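Local structure of L-lactate dehydrogenase (Trichomonas vaginalis, 4UUL) at residues B[2-13]-B[30-41]; B[43-53]-B[65-73]. The protein probably catalyses the NAD-dependent interconversion of a 2-hydroxy acid, lactate or malate, and its 2-keto acid, as a member of the lactate/malate dehydrogenase superfamily. The protein carries 1 engineered substitution. All coordinates share one frame; numbering follows the deposited sequence. Where two conformers were deposited one is given.

Contact 1: B[2-13]-B[30-41]; sequences SEAAHVLITGAA and YGDRQVYLHLLD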
# COMPACT_ATOMS: atom_id res chain seq x y z
N SER B 2 -0.10 24.29 -8.87
CA SER B 2 -0.77 24.13 -7.59
C SER B 2 0.25 24.07 -6.46
O SER B 2 1.38 23.66 -6.67
CB SER B 2 -1.64 22.86 -7.58
OG SER B 2 -0.86 21.70 -7.83
N GLU B 3 -0.16 24.51 -5.28
CA GLU B 3 0.61 24.30 -4.07
C GLU B 3 0.26 22.90 -3.59
O GLU B 3 -0.84 22.40 -3.84
CB GLU B 3 0.26 25.32 -2.98
CG GLU B 3 0.81 26.74 -3.22
CD GLU B 3 0.52 27.70 -2.07
OE1 GLU B 3 1.33 27.75 -1.11
OE2 GLU B 3 -0.52 28.40 -2.10
N ALA B 4 1.20 22.25 -2.95
CA ALA B 4 0.99 20.90 -2.48
C ALA B 4 -0.13 20.90 -1.44
O ALA B 4 -0.27 21.82 -0.65
CB ALA B 4 2.20 20.34 -1.87
N ALA B 5 -0.88 19.81 -1.42
CA ALA B 5 -1.87 19.60 -0.39
C ALA B 5 -1.19 19.03 0.84
O ALA B 5 -0.39 18.12 0.76
CB ALA B 5 -2.91 18.60 -0.92
N HIS B 6 -1.55 19.58 2.01
CA HIS B 6 -0.97 19.16 3.26
C HIS B 6 -1.86 18.17 3.97
O HIS B 6 -3.01 18.47 4.30
CB HIS B 6 -0.65 20.39 4.13
CG HIS B 6 0.58 21.10 3.67
ND1 HIS B 6 1.71 21.22 4.44
CD2 HIS B 6 0.85 21.73 2.50
CE1 HIS B 6 2.65 21.86 3.75
NE2 HIS B 6 2.14 22.19 2.57
N VAL B 7 -1.34 16.97 4.22
CA VAL B 7 -2.11 15.85 4.73
C VAL B 7 -1.52 15.37 6.03
O VAL B 7 -0.36 14.98 6.07
CB VAL B 7 -2.06 14.68 3.70
CG1 VAL B 7 -2.83 13.49 4.24
CG2 VAL B 7 -2.57 15.13 2.34
N LEU B 8 -2.34 15.35 7.08
CA LEU B 8 -1.92 14.83 8.38
C LEU B 8 -2.34 13.37 8.53
O LEU B 8 -3.47 12.99 8.21
CB LEU B 8 -2.58 15.64 9.50
CG LEU B 8 -2.47 15.07 10.91
CD1 LEU B 8 -1.01 14.96 11.39
CD2 LEU B 8 -3.29 15.88 11.87
N ILE B 9 -1.43 12.55 9.05
CA ILE B 9 -1.71 11.20 9.52
C ILE B 9 -1.24 11.11 10.96
O ILE B 9 -0.07 11.35 11.23
CB ILE B 9 -1.01 10.11 8.67
CG1 ILE B 9 -1.39 10.25 7.19
CG2 ILE B 9 -1.33 8.74 9.22
CD1 ILE B 9 -0.49 9.40 6.28
N THR B 10 -2.16 10.86 11.90
CA THR B 10 -1.79 10.63 13.28
C THR B 10 -1.50 9.16 13.50
O THR B 10 -1.88 8.31 12.70
CB THR B 10 -2.89 11.11 14.27
OG1 THR B 10 -4.00 10.26 14.11
CG2 THR B 10 -3.20 12.56 14.02
N GLY B 11 -0.80 8.82 14.59
CA GLY B 11 -0.37 7.43 14.75
C GLY B 11 0.48 6.94 13.59
O GLY B 11 0.43 5.78 13.20
N ALA B 12 1.26 7.86 13.01
CA ALA B 12 1.86 7.60 11.71
C ALA B 12 2.85 6.46 11.68
O ALA B 12 3.10 5.94 10.61
CB ALA B 12 2.46 8.86 11.13
N ALA B 13 3.41 6.10 12.83
CA ALA B 13 4.38 5.02 12.89
C ALA B 13 3.77 3.63 12.89
O ALA B 13 4.47 2.63 12.78
CB ALA B 13 5.25 5.19 14.10
N TYR B 30 -4.68 12.59 -4.32
CA TYR B 30 -4.79 13.94 -4.87
C TYR B 30 -4.45 14.02 -6.37
O TYR B 30 -4.31 15.11 -6.93
CB TYR B 30 -3.87 14.88 -4.08
CG TYR B 30 -4.55 15.51 -2.88
CD1 TYR B 30 -5.35 16.61 -3.02
CD2 TYR B 30 -4.36 14.98 -1.61
CE1 TYR B 30 -5.94 17.21 -1.93
CE2 TYR B 30 -4.99 15.54 -0.51
CZ TYR B 30 -5.75 16.69 -0.67
OH TYR B 30 -6.32 17.27 0.42
N GLY B 31 -4.31 12.87 -7.01
CA GLY B 31 -4.13 12.90 -8.45
C GLY B 31 -2.82 13.54 -8.87
O GLY B 31 -1.78 13.19 -8.33
N ASP B 32 -2.86 14.46 -9.82
CA ASP B 32 -1.64 15.10 -10.27
C ASP B 32 -1.03 16.07 -9.27
O ASP B 32 0.10 16.51 -9.44
CB ASP B 32 -1.88 15.85 -11.59
CG ASP B 32 -2.16 14.92 -12.75
OD1 ASP B 32 -1.96 13.71 -12.64
OD2 ASP B 32 -2.59 15.42 -13.79
N ARG B 33 -1.78 16.45 -8.24
CA ARG B 33 -1.31 17.43 -7.29
C ARG B 33 -0.31 16.81 -6.31
O ARG B 33 -0.49 15.67 -5.89
CB ARG B 33 -2.51 17.98 -6.53
CG ARG B 33 -2.16 19.11 -5.59
CD ARG B 33 -3.43 19.72 -5.00
NE ARG B 33 -3.08 20.80 -4.08
CZ ARG B 33 -3.92 21.33 -3.21
NH1 ARG B 33 -5.16 20.88 -3.15
NH2 ARG B 33 -3.50 22.28 -2.40
N GLN B 34 0.74 17.55 -5.95
CA GLN B 34 1.65 17.03 -4.94
C GLN B 34 1.06 17.04 -3.54
O GLN B 34 0.11 17.82 -3.27
CB GLN B 34 2.94 17.81 -4.93
CG GLN B 34 3.80 17.61 -6.17
CD GLN B 34 5.18 18.09 -5.93
OE1 GLN B 34 5.39 19.27 -5.61
NE2 GLN B 34 6.15 17.20 -6.07
N VAL B 35 1.65 16.22 -2.67
CA VAL B 35 1.25 16.14 -1.29
C VAL B 35 2.45 16.39 -0.40
O VAL B 35 3.59 16.08 -0.75
CB VAL B 35 0.60 14.78 -0.97
CG1 VAL B 35 -0.68 14.62 -1.74
CG2 VAL B 35 1.58 13.63 -1.20
N TYR B 36 2.17 16.99 0.75
CA TYR B 36 3.14 17.22 1.80
C TYR B 36 2.59 16.54 3.07
O TYR B 36 1.48 16.87 3.49
CB TYR B 36 3.40 18.71 2.05
CG TYR B 36 4.47 18.95 3.09
CD1 TYR B 36 4.19 18.82 4.44
CD2 TYR B 36 5.74 19.38 2.73
CE1 TYR B 36 5.13 19.07 5.41
CE2 TYR B 36 6.70 19.64 3.69
CZ TYR B 36 6.39 19.46 5.03
OH TYR B 36 7.34 19.71 5.99
N LEU B 37 3.29 15.52 3.58
CA LEU B 37 2.77 14.68 4.68
C LEU B 37 3.22 15.21 6.03
O LEU B 37 4.39 15.40 6.27
CB LEU B 37 3.21 13.22 4.50
CG LEU B 37 2.72 12.54 3.22
CD1 LEU B 37 3.27 11.16 3.17
CD2 LEU B 37 1.25 12.55 3.19
N HIS B 38 2.25 15.42 6.90
CA HIS B 38 2.51 15.69 8.33
C HIS B 38 2.26 14.39 9.06
O HIS B 38 1.16 13.83 9.00
CB HIS B 38 1.57 16.76 8.83
CG HIS B 38 1.73 18.09 8.17
ND1 HIS B 38 2.07 19.22 8.87
CD2 HIS B 38 1.53 18.50 6.89
CE1 HIS B 38 2.10 20.26 8.05
NE2 HIS B 38 1.80 19.85 6.84
N LEU B 39 3.32 13.86 9.69
CA LEU B 39 3.32 12.52 10.26
C LEU B 39 3.53 12.64 11.75
O LEU B 39 4.64 12.96 12.21
CB LEU B 39 4.41 11.67 9.60
CG LEU B 39 4.30 11.59 8.08
CD1 LEU B 39 5.53 10.95 7.49
CD2 LEU B 39 3.10 10.75 7.68
N LEU B 40 2.46 12.44 12.54
CA LEU B 40 2.47 12.65 13.97
C LEU B 40 2.47 11.35 14.72
O LEU B 40 1.69 10.44 14.40
CB LEU B 40 1.26 13.49 14.38
CG LEU B 40 1.05 13.77 15.87
CD1 LEU B 40 2.18 14.63 16.44
CD2 LEU B 40 -0.32 14.42 16.14
N ASP B 41 3.33 11.24 15.73
CA ASP B 41 3.27 10.12 16.66
C ASP B 41 3.92 10.55 17.99
O ASP B 41 4.20 11.73 18.16
CB ASP B 41 3.85 8.83 16.05
CG ASP B 41 3.13 7.56 16.49
OD1 ASP B 41 2.78 7.47 17.68
OD2 ASP B 41 2.89 6.68 15.62
O HOH W 1 1.19 20.34 -6.79
O HOH W 2 3.52 21.30 -5.64
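H6 and H38 meet rim to rim, ND1 of H6 lying 2.8 Å from NE2 of H38 in a nearly straight hydrogen bond (163°) whose donor may be either ring. Y36 lies against the same imidazole: its CB sits over the centre of the H6 face, and its ring runs on nearly parallel (20°) but slid so far that the two barely overlap. With CG anti to its backbone N (chi1 -177°), Y36 also brings CE1 over the rim of the H38 ring, closing an aromatic cluster. A5, on the other face of the sheet, puts CB 3.5 Å from the centroid of the Y30 ring in a CH-pi contact, and the same methyl covers one face of the R33 guanidinium. R33, its chain extended, reaches E3 side-on: NE and NH2 both donate to E3 O, at 2.8 and 3.0 Å, with that oxygen in the guanidinium plane.

The parallel pairing of strands 5-10 and 35-40 sets A5, H6, Y36 and H38 in register; A5, V7 and I9 each donate to one carbonyl of 30-41 and accept from the amide two residues further on. Farther along, A12 N binds L40 O, and OD2 of D41 takes A13 N at 2.9 Å through its anti lone pair, joining the predicted glycine-rich NAD-binding loop to an aspartate seen to bind NADH. Strand 82-85 flanks 5-10 and strand 64-70 flanks 35-40; helix 73-77 covers L8 and L40, and H38 ND1 bonds to A75 O.

Contact 2: B[43-53]-B[65-73]; sequences PPAMNRLTALT and AGFVATTDP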
# COMPACT_ATOMS: atom_id res chain seq x y z
N PRO B 43 6.74 10.18 21.30
CA PRO B 43 8.19 10.03 21.33
C PRO B 43 8.72 8.60 21.24
O PRO B 43 9.72 8.42 20.52
CB PRO B 43 8.57 10.73 22.66
CG PRO B 43 7.53 11.76 22.82
CD PRO B 43 6.26 11.12 22.33
N PRO B 44 8.11 7.63 21.93
CA PRO B 44 8.66 6.27 21.82
C PRO B 44 8.58 5.68 20.40
O PRO B 44 9.24 4.66 20.12
CB PRO B 44 7.78 5.45 22.78
CG PRO B 44 7.09 6.44 23.66
CD PRO B 44 7.03 7.73 22.93
N ALA B 45 7.75 6.27 19.54
CA ALA B 45 7.54 5.76 18.20
C ALA B 45 8.43 6.43 17.19
O ALA B 45 8.38 6.11 16.01
CB ALA B 45 6.12 5.95 17.80
N MET B 46 9.25 7.38 17.63
CA MET B 46 9.92 8.22 16.65
C MET B 46 10.98 7.49 15.83
O MET B 46 11.14 7.80 14.66
CB MET B 46 10.48 9.50 17.28
CG MET B 46 9.37 10.49 17.61
SD MET B 46 8.18 10.90 16.28
CE MET B 46 9.12 12.13 15.39
N ASN B 47 11.68 6.51 16.39
CA ASN B 47 12.57 5.72 15.54
C ASN B 47 11.82 4.97 14.42
O ASN B 47 12.28 4.96 13.24
CB ASN B 47 13.40 4.76 16.36
CG ASN B 47 14.51 5.46 17.11
OD1 ASN B 47 14.89 6.60 16.79
ND2 ASN B 47 15.04 4.80 18.11
N ARG B 48 10.66 4.40 14.75
CA ARG B 48 9.87 3.75 13.72
C ARG B 48 9.35 4.79 12.70
O ARG B 48 9.22 4.52 11.50
CB ARG B 48 8.74 2.96 14.36
CG ARG B 48 8.31 1.76 13.52
CD ARG B 48 7.28 0.92 14.20
NE ARG B 48 6.39 0.30 13.23
CZ ARG B 48 5.12 -0.02 13.48
NH1 ARG B 48 4.59 0.24 14.67
NH2 ARG B 48 4.37 -0.57 12.53
N LEU B 49 9.05 5.99 13.17
CA LEU B 49 8.61 7.01 12.24
C LEU B 49 9.75 7.43 11.32
O LEU B 49 9.53 7.62 10.10
CB LEU B 49 8.02 8.22 12.97
CG LEU B 49 7.28 9.19 12.06
CD1 LEU B 49 6.31 8.50 11.07
CD2 LEU B 49 6.54 10.14 12.94
N THR B 50 10.97 7.52 11.85
CA THR B 50 12.12 7.81 11.04
C THR B 50 12.29 6.72 9.97
O THR B 50 12.56 7.03 8.80
CB THR B 50 13.37 7.96 11.88
OG1 THR B 50 13.20 9.11 12.73
CG2 THR B 50 14.61 8.16 11.01
N ALA B 51 12.13 5.46 10.36
CA ALA B 51 12.19 4.37 9.38
C ALA B 51 11.16 4.56 8.27
O ALA B 51 11.46 4.32 7.10
CB ALA B 51 11.99 3.02 10.05
N LEU B 52 9.94 4.95 8.62
CA LEU B 52 8.90 5.21 7.61
C LEU B 52 9.37 6.28 6.64
O LEU B 52 9.27 6.13 5.44
CB LEU B 52 7.54 5.59 8.25
CG LEU B 52 6.60 6.38 7.31
CD1 LEU B 52 6.21 5.52 6.19
CD2 LEU B 52 5.36 6.81 8.09
N THR B 53 9.87 7.39 7.17
CA THR B 53 10.27 8.47 6.28
C THR B 53 11.42 8.07 5.39
O THR B 53 11.51 8.52 4.24
CB THR B 53 10.55 9.79 6.99
OG1 THR B 53 11.68 9.67 7.82
CG2 THR B 53 9.33 10.22 7.80
N ALA B 65 6.01 16.23 -2.23
CA ALA B 65 6.70 17.53 -2.10
C ALA B 65 7.60 17.58 -0.91
O ALA B 65 8.62 18.24 -0.92
CB ALA B 65 5.67 18.65 -2.00
N GLY B 66 7.24 16.87 0.14
CA GLY B 66 7.98 16.86 1.38
C GLY B 66 7.16 16.23 2.50
O GLY B 66 6.05 15.75 2.27
N PHE B 67 7.71 16.24 3.71
CA PHE B 67 7.05 15.70 4.88
C PHE B 67 7.71 16.29 6.13
O PHE B 67 8.84 16.81 6.09
CB PHE B 67 7.16 14.18 4.92
CG PHE B 67 8.57 13.69 4.95
CD1 PHE B 67 9.26 13.58 6.14
CD2 PHE B 67 9.21 13.35 3.78
CE1 PHE B 67 10.59 13.16 6.15
CE2 PHE B 67 10.53 12.93 3.79
CZ PHE B 67 11.21 12.83 4.98
N VAL B 68 7.01 16.15 7.23
CA VAL B 68 7.56 16.41 8.55
C VAL B 68 7.09 15.27 9.45
O VAL B 68 5.93 14.92 9.49
CB VAL B 68 7.16 17.78 9.13
CG1 VAL B 68 5.67 17.95 9.33
CG2 VAL B 68 7.93 18.04 10.42
N ALA B 69 8.04 14.65 10.12
CA ALA B 69 7.78 13.62 11.13
C ALA B 69 8.00 14.27 12.45
O ALA B 69 9.07 14.87 12.72
CB ALA B 69 8.81 12.52 11.00
N THR B 70 6.99 14.23 13.31
CA THR B 70 7.00 15.07 14.51
C THR B 70 6.21 14.47 15.66
O THR B 70 5.32 13.63 15.44
CB THR B 70 6.47 16.46 14.16
OG1 THR B 70 6.64 17.34 15.26
CG2 THR B 70 5.00 16.45 13.79
N THR B 71 6.55 14.89 16.86
CA THR B 71 5.70 14.67 18.03
C THR B 71 4.92 15.93 18.44
O THR B 71 4.18 15.90 19.40
CB THR B 71 6.52 14.23 19.22
OG1 THR B 71 7.44 15.27 19.57
CG2 THR B 71 7.32 12.98 18.86
N ASP B 72 5.11 17.03 17.74
CA ASP B 72 4.61 18.33 18.12
C ASP B 72 3.28 18.63 17.43
O ASP B 72 3.22 18.68 16.18
CB ASP B 72 5.60 19.41 17.67
CG ASP B 72 5.12 20.77 18.03
OD1 ASP B 72 4.88 20.97 19.22
OD2 ASP B 72 4.95 21.62 17.13
N PRO B 73 2.22 18.85 18.20
CA PRO B 73 0.94 19.21 17.57
C PRO B 73 0.96 20.37 16.58
O PRO B 73 0.42 20.24 15.49
CB PRO B 73 0.04 19.49 18.78
CG PRO B 73 0.56 18.54 19.80
CD PRO B 73 2.07 18.60 19.64
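F67 meets T53 midway along strand 64-70: with CG between its backbone N and carbonyl carbon (chi1 59°), F67 turns the CE1 side of its ring to the threonine. CE1 lies 3.5 Å from T53 CB, with T53 CG2 close by, and the threonine approaches the ring obliquely. Two residues on, A69 points at the helix, and its CB lies 3.8 Å from both CG and CD2 of L49, with T53 CG2 slightly farther off. At T70 the backbone takes over, since the side chain points away from the helix; M46, bent at chi2 and chi3, lays its terminal CE 3.6 Å from T70 N. The T70 hydroxyl instead accepts from D72 N in an ST turn. T71 then turns its methyl into the helix start, CG2 being 3.4 Å from M46 SD and tightly packed on M46 CG, while the ring of P43 crosses it at about a right angle. D72 N-caps the following helix through A75 N. No hydrogen bond links the two segments; helix 46-53 lies on strand 65-70 by apolar packing, nearly antiparallel at 166° with a closest axis approach of 9.0 Å, as in the beta-alpha-beta crossover of a Rossmann fold.

Contacts 1 and 2 follow one another along the chain as successive beta-alpha-beta units of the NAD-binding domain, their centres about 13 Å apart. Strand 35-40 is common ground: it pairs with 5-10 on one side and with 64-70 on the other, where L39 N probably bonds to V68 O at 2.8 Å and A65 N to V35 O at 2.8 Å. L39 also lies beneath L49 and T53 of the helix. The contacts meet again at the coenzyme site, empty in this chain: L49 packs near A12 and D41, and the side chains of A13 and R48, another residue seen to bind NADH, come within about 4 Å of each other.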